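Local coordinates for protein GH86A beta-porphyranase (PDB 4AW7) that hydrolyses the sulfated red-seaweed polysaccharide porphyran at its beta-D-galactose-(1->4)-alpha-L-galactose-6-sulfate linkages, releasing mostly disaccharides, at residues V137-V149 against L184-Y197. Numbering follows the deposited sequence.
Sequences VPEFFEPLNEPFV and LNGKMKVIGYAAAY. With K (potassium ion), chain F; GAL (beta-D-galactopyranose), chain D; GLA (alpha-D-galactopyranose), chain B.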
# COMPACT_ATOMS: atom_id res chain seq x y z
N VAL A 137 -14.29 1.32 -19.49
CA VAL A 137 -12.86 1.12 -19.30
C VAL A 137 -12.51 1.02 -17.83
O VAL A 137 -13.21 1.56 -16.98
CB VAL A 137 -12.08 2.28 -19.95
CG1 VAL A 137 -12.37 2.34 -21.47
CG2 VAL A 137 -12.32 3.61 -19.28
N PRO A 138 -11.41 0.34 -17.49
CA PRO A 138 -10.95 0.38 -16.09
C PRO A 138 -10.43 1.73 -15.70
O PRO A 138 -9.81 2.45 -16.50
CB PRO A 138 -9.80 -0.64 -16.08
CG PRO A 138 -9.26 -0.58 -17.50
CD PRO A 138 -10.51 -0.42 -18.36
N GLU A 139 -10.61 2.08 -14.43
CA GLU A 139 -10.02 3.30 -13.95
C GLU A 139 -8.50 3.26 -14.00
O GLU A 139 -7.87 4.32 -14.15
CB GLU A 139 -10.50 3.62 -12.51
CG GLU A 139 -10.00 4.93 -11.96
CD GLU A 139 -10.58 5.31 -10.61
OE1 GLU A 139 -11.35 4.52 -10.02
OE2 GLU A 139 -10.23 6.41 -10.14
N PHE A 140 -7.92 2.09 -13.78
CA PHE A 140 -6.46 1.92 -13.75
C PHE A 140 -6.05 0.84 -14.72
O PHE A 140 -6.62 -0.24 -14.75
CB PHE A 140 -5.96 1.52 -12.35
CG PHE A 140 -6.42 2.47 -11.28
CD1 PHE A 140 -5.74 3.65 -11.08
CD2 PHE A 140 -7.54 2.21 -10.51
CE1 PHE A 140 -6.18 4.56 -10.17
CE2 PHE A 140 -7.97 3.11 -9.56
CZ PHE A 140 -7.31 4.30 -9.42
N PHE A 141 -5.00 1.13 -15.50
CA PHE A 141 -4.36 0.12 -16.34
C PHE A 141 -2.90 0.01 -15.88
O PHE A 141 -2.20 1.01 -15.79
CB PHE A 141 -4.45 0.50 -17.82
CG PHE A 141 -3.87 -0.53 -18.76
CD1 PHE A 141 -4.01 -1.89 -18.54
CD2 PHE A 141 -3.23 -0.14 -19.92
CE1 PHE A 141 -3.50 -2.82 -19.42
CE2 PHE A 141 -2.76 -1.09 -20.83
CZ PHE A 141 -2.89 -2.41 -20.58
N GLU A 142 -2.49 -1.22 -15.61
CA GLU A 142 -1.18 -1.58 -15.05
C GLU A 142 -0.60 -2.61 -16.03
O GLU A 142 -0.78 -3.81 -15.87
CB GLU A 142 -1.39 -2.14 -13.66
CG GLU A 142 -0.14 -2.40 -12.85
CD GLU A 142 -0.45 -2.99 -11.47
OE1 GLU A 142 -1.36 -3.83 -11.37
OE2 GLU A 142 0.27 -2.59 -10.52
N PRO A 143 0.03 -2.12 -17.14
CA PRO A 143 0.28 -2.96 -18.31
C PRO A 143 0.82 -4.38 -18.13
O PRO A 143 0.39 -5.26 -18.83
CB PRO A 143 1.24 -2.07 -19.10
CG PRO A 143 0.69 -0.70 -18.92
CD PRO A 143 0.13 -0.69 -17.51
N LEU A 144 1.84 -4.58 -17.28
CA LEU A 144 2.41 -5.90 -17.07
C LEU A 144 2.62 -6.19 -15.60
O LEU A 144 3.30 -5.42 -14.92
CB LEU A 144 3.75 -6.03 -17.80
CG LEU A 144 3.80 -5.82 -19.31
CD1 LEU A 144 5.24 -5.75 -19.79
CD2 LEU A 144 3.05 -7.01 -20.02
N ASN A 145 2.07 -7.28 -15.13
CA ASN A 145 2.24 -7.69 -13.75
C ASN A 145 3.62 -8.28 -13.53
O ASN A 145 4.08 -9.12 -14.32
CB ASN A 145 1.21 -8.74 -13.42
CG ASN A 145 1.26 -9.15 -11.96
OD1 ASN A 145 1.20 -8.29 -11.07
ND2 ASN A 145 1.39 -10.45 -11.71
N GLU A 146 4.27 -7.89 -12.43
CA GLU A 146 5.60 -8.40 -12.01
C GLU A 146 6.52 -8.73 -13.19
O GLU A 146 7.02 -9.84 -13.35
CB GLU A 146 5.43 -9.55 -11.06
CG GLU A 146 4.59 -9.13 -9.85
CD GLU A 146 4.58 -10.13 -8.77
OE1 GLU A 146 5.01 -11.27 -8.98
OE2 GLU A 146 4.10 -9.77 -7.67
N PRO A 147 6.81 -7.69 -13.99
CA PRO A 147 7.48 -7.99 -15.25
C PRO A 147 8.93 -8.39 -15.12
O PRO A 147 9.37 -9.30 -15.83
CB PRO A 147 7.36 -6.66 -16.04
CG PRO A 147 7.22 -5.59 -14.97
CD PRO A 147 6.42 -6.27 -13.89
N PHE A 148 9.69 -7.68 -14.29
CA PHE A 148 11.13 -7.85 -14.31
C PHE A 148 11.58 -9.21 -13.78
O PHE A 148 12.59 -9.75 -14.23
CB PHE A 148 11.81 -6.75 -13.49
CG PHE A 148 11.59 -5.32 -13.96
CD1 PHE A 148 11.27 -5.03 -15.27
CD2 PHE A 148 11.70 -4.28 -13.08
CE1 PHE A 148 11.12 -3.76 -15.69
CE2 PHE A 148 11.53 -2.99 -13.47
CZ PHE A 148 11.24 -2.70 -14.78
N VAL A 149 10.81 -9.82 -12.88
CA VAL A 149 11.20 -11.13 -12.39
C VAL A 149 11.06 -12.17 -13.50
O VAL A 149 11.63 -13.26 -13.38
CB VAL A 149 10.49 -11.51 -11.10
CG1 VAL A 149 10.91 -10.53 -9.90
CG2 VAL A 149 9.03 -11.66 -11.34
N LEU A 184 -9.70 9.25 -23.59
CA LEU A 184 -9.22 8.52 -22.39
C LEU A 184 -8.50 9.39 -21.38
O LEU A 184 -8.51 9.07 -20.19
CB LEU A 184 -8.24 7.44 -22.85
CG LEU A 184 -8.81 6.41 -23.79
CD1 LEU A 184 -7.75 5.42 -24.25
CD2 LEU A 184 -10.00 5.67 -23.19
N ASN A 185 -7.85 10.46 -21.82
CA ASN A 185 -7.02 11.29 -20.96
C ASN A 185 -7.89 11.87 -19.86
O ASN A 185 -8.95 12.48 -20.13
CB ASN A 185 -6.34 12.40 -21.78
CG ASN A 185 -5.25 13.16 -21.01
OD1 ASN A 185 -5.13 14.38 -21.13
ND2 ASN A 185 -4.46 12.45 -20.23
N GLY A 186 -7.47 11.68 -18.61
CA GLY A 186 -8.25 12.11 -17.45
C GLY A 186 -9.19 11.05 -16.89
O GLY A 186 -9.62 11.19 -15.73
N LYS A 187 -9.58 10.06 -17.70
CA LYS A 187 -10.47 8.97 -17.30
C LYS A 187 -9.75 7.72 -16.84
O LYS A 187 -10.11 7.11 -15.84
CB LYS A 187 -11.42 8.58 -18.44
CG LYS A 187 -12.52 9.55 -18.57
CD LYS A 187 -13.55 9.09 -19.52
CE LYS A 187 -14.68 10.10 -19.45
NZ LYS A 187 -15.67 9.75 -20.40
N MET A 188 -8.71 7.34 -17.57
CA MET A 188 -7.89 6.18 -17.22
C MET A 188 -6.58 6.64 -16.68
O MET A 188 -5.96 7.52 -17.23
CB MET A 188 -7.58 5.35 -18.46
CG MET A 188 -8.78 4.76 -19.07
SD MET A 188 -8.39 3.61 -20.40
CE MET A 188 -7.35 2.47 -19.48
N LYS A 189 -6.15 6.01 -15.62
CA LYS A 189 -4.84 6.26 -15.03
C LYS A 189 -3.94 5.08 -15.31
O LYS A 189 -4.33 3.94 -15.14
CB LYS A 189 -4.95 6.44 -13.54
CG LYS A 189 -5.83 7.57 -13.09
CD LYS A 189 -5.42 8.91 -13.49
CE LYS A 189 -6.62 9.90 -13.39
NZ LYS A 189 -7.37 9.72 -12.14
N VAL A 190 -2.72 5.38 -15.77
CA VAL A 190 -1.74 4.35 -16.08
C VAL A 190 -0.72 4.26 -14.95
O VAL A 190 -0.19 5.27 -14.54
CB VAL A 190 -1.08 4.60 -17.47
CG1 VAL A 190 -0.15 3.45 -17.79
CG2 VAL A 190 -2.14 4.77 -18.55
N ILE A 191 -0.52 3.06 -14.43
CA ILE A 191 0.34 2.83 -13.28
C ILE A 191 1.34 1.73 -13.59
O ILE A 191 1.04 0.84 -14.40
CB ILE A 191 -0.49 2.53 -12.01
CG1 ILE A 191 -1.40 1.32 -12.22
CG2 ILE A 191 -1.28 3.75 -11.58
CD1 ILE A 191 -2.06 0.76 -10.95
N GLY A 192 2.49 1.77 -12.96
CA GLY A 192 3.47 0.70 -13.13
C GLY A 192 4.53 0.76 -12.08
O GLY A 192 4.66 1.76 -11.37
N TYR A 193 5.35 -0.28 -11.95
CA TYR A 193 5.44 -1.47 -12.82
C TYR A 193 4.94 -2.76 -12.19
O TYR A 193 5.29 -3.82 -12.64
CB TYR A 193 6.87 -1.63 -13.35
CG TYR A 193 7.92 -1.91 -12.29
CD1 TYR A 193 8.26 -3.20 -11.91
CD2 TYR A 193 8.62 -0.87 -11.68
CE1 TYR A 193 9.22 -3.44 -10.95
CE2 TYR A 193 9.57 -1.12 -10.73
CZ TYR A 193 9.86 -2.39 -10.35
OH TYR A 193 10.85 -2.64 -9.38
N ALA A 194 4.10 -2.65 -11.17
CA ALA A 194 3.55 -3.82 -10.50
C ALA A 194 4.67 -4.63 -9.89
O ALA A 194 4.74 -5.86 -10.05
CB ALA A 194 2.66 -4.68 -11.44
N ALA A 195 5.52 -3.95 -9.11
CA ALA A 195 6.79 -4.53 -8.65
C ALA A 195 6.56 -5.67 -7.65
O ALA A 195 5.98 -5.48 -6.57
CB ALA A 195 7.59 -3.45 -8.01
N ALA A 196 7.10 -6.83 -7.98
CA ALA A 196 6.99 -8.02 -7.12
C ALA A 196 7.92 -8.08 -6.00
O ALA A 196 7.68 -8.77 -5.01
CB ALA A 196 7.27 -9.27 -7.95
N TYR A 197 9.05 -7.44 -6.14
CA TYR A 197 10.24 -7.74 -5.24
C TYR A 197 10.90 -6.40 -4.97
O TYR A 197 11.90 -6.06 -5.61
CB TYR A 197 11.24 -8.77 -5.86
CG TYR A 197 12.53 -8.99 -5.09
CD1 TYR A 197 12.51 -9.61 -3.83
CD2 TYR A 197 13.78 -8.66 -5.64
CE1 TYR A 197 13.68 -9.87 -3.14
CE2 TYR A 197 14.98 -8.91 -4.92
CZ TYR A 197 14.92 -9.51 -3.69
OH TYR A 197 16.08 -9.75 -2.94
K K F . 10.70 -5.31 -8.36
C1 GAL D . 2.50 -11.81 -6.96
C2 GAL D . 1.61 -12.31 -8.11
C3 GAL D . 0.40 -13.06 -7.59
C4 GAL D . 0.76 -14.04 -6.51
C5 GAL D . 1.54 -13.32 -5.40
C6 GAL D . 1.65 -14.26 -4.14
O1 GAL D . 3.68 -11.14 -7.55
O2 GAL D . 1.24 -11.18 -8.97
O3 GAL D . -0.20 -13.83 -8.60
O4 GAL D . 1.54 -15.12 -7.07
O5 GAL D . 2.81 -12.86 -6.05
O6 GAL D . 0.48 -13.97 -3.25
C1 GLA B . 2.50 -11.81 -6.96
C2 GLA B . 1.61 -12.31 -8.11
C3 GLA B . 0.40 -13.06 -7.59
C4 GLA B . 0.76 -14.04 -6.51
C5 GLA B . 1.54 -13.32 -5.40
C6 GLA B . 1.65 -14.26 -4.14
O1 GLA B . 2.08 -10.68 -6.31
O2 GLA B . 1.24 -11.18 -8.97
O3 GLA B . -0.20 -13.83 -8.60
O4 GLA B . 1.54 -15.12 -7.07
O5 GLA B . 2.81 -12.86 -6.05
O6 GLA B . 0.48 -13.97 -3.25
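F148 lays the CE2 corner of its ring over the centre of one face of the Y193 ring, 3.4 Å above that plane; the two planes are inclined by 34°, so the pair is oblique. Y193 CG sits between the backbone N and the carbonyl carbon (chi1 64°), which carries the ring under F148 and brings its OH within 2.9 Å of the potassium ion, also bound by Y197 O and by Y207. Beside this pair, P147 CD rests on Y193 O at 3.0 Å. A leucine in place of Y193 would probably cost the potassium ion one of its two phenolic oxygens and leave F148 without the ring face that its CE2 meets. Further back, the segments contribute neighbouring parallel strands, 136-142 and 189-195, to the curled parallel sheet of a (beta/alpha)8-type catalytic domain, helix 160-179 making the crossover. K189 N donates to E139 O, F141 N to K189 O at 2.9 Å, and I191 N to F141 O. M188, bent at its last torsion, crosses V137 at about a right angle, CG against CG2 at 3.7 Å, and turns its CE to F141 CB. Inside the barrel, the extended E142 chain runs past I191 CG1 and sets OE2 3.3 Å from A194 CB; its carboxylate is held by R69, S227 and S271. At the C-terminal end of the strands, where such barrels carry their active sites, the N-H of E146, the inferred proton donor, makes a weak hydrogen bond to A194 O, while N145 ND2 gives a nearly straight hydrogen bond (170°) to galactose O2, 2.8 Å away, with R69 hydrogen-bonded to N145 OD1.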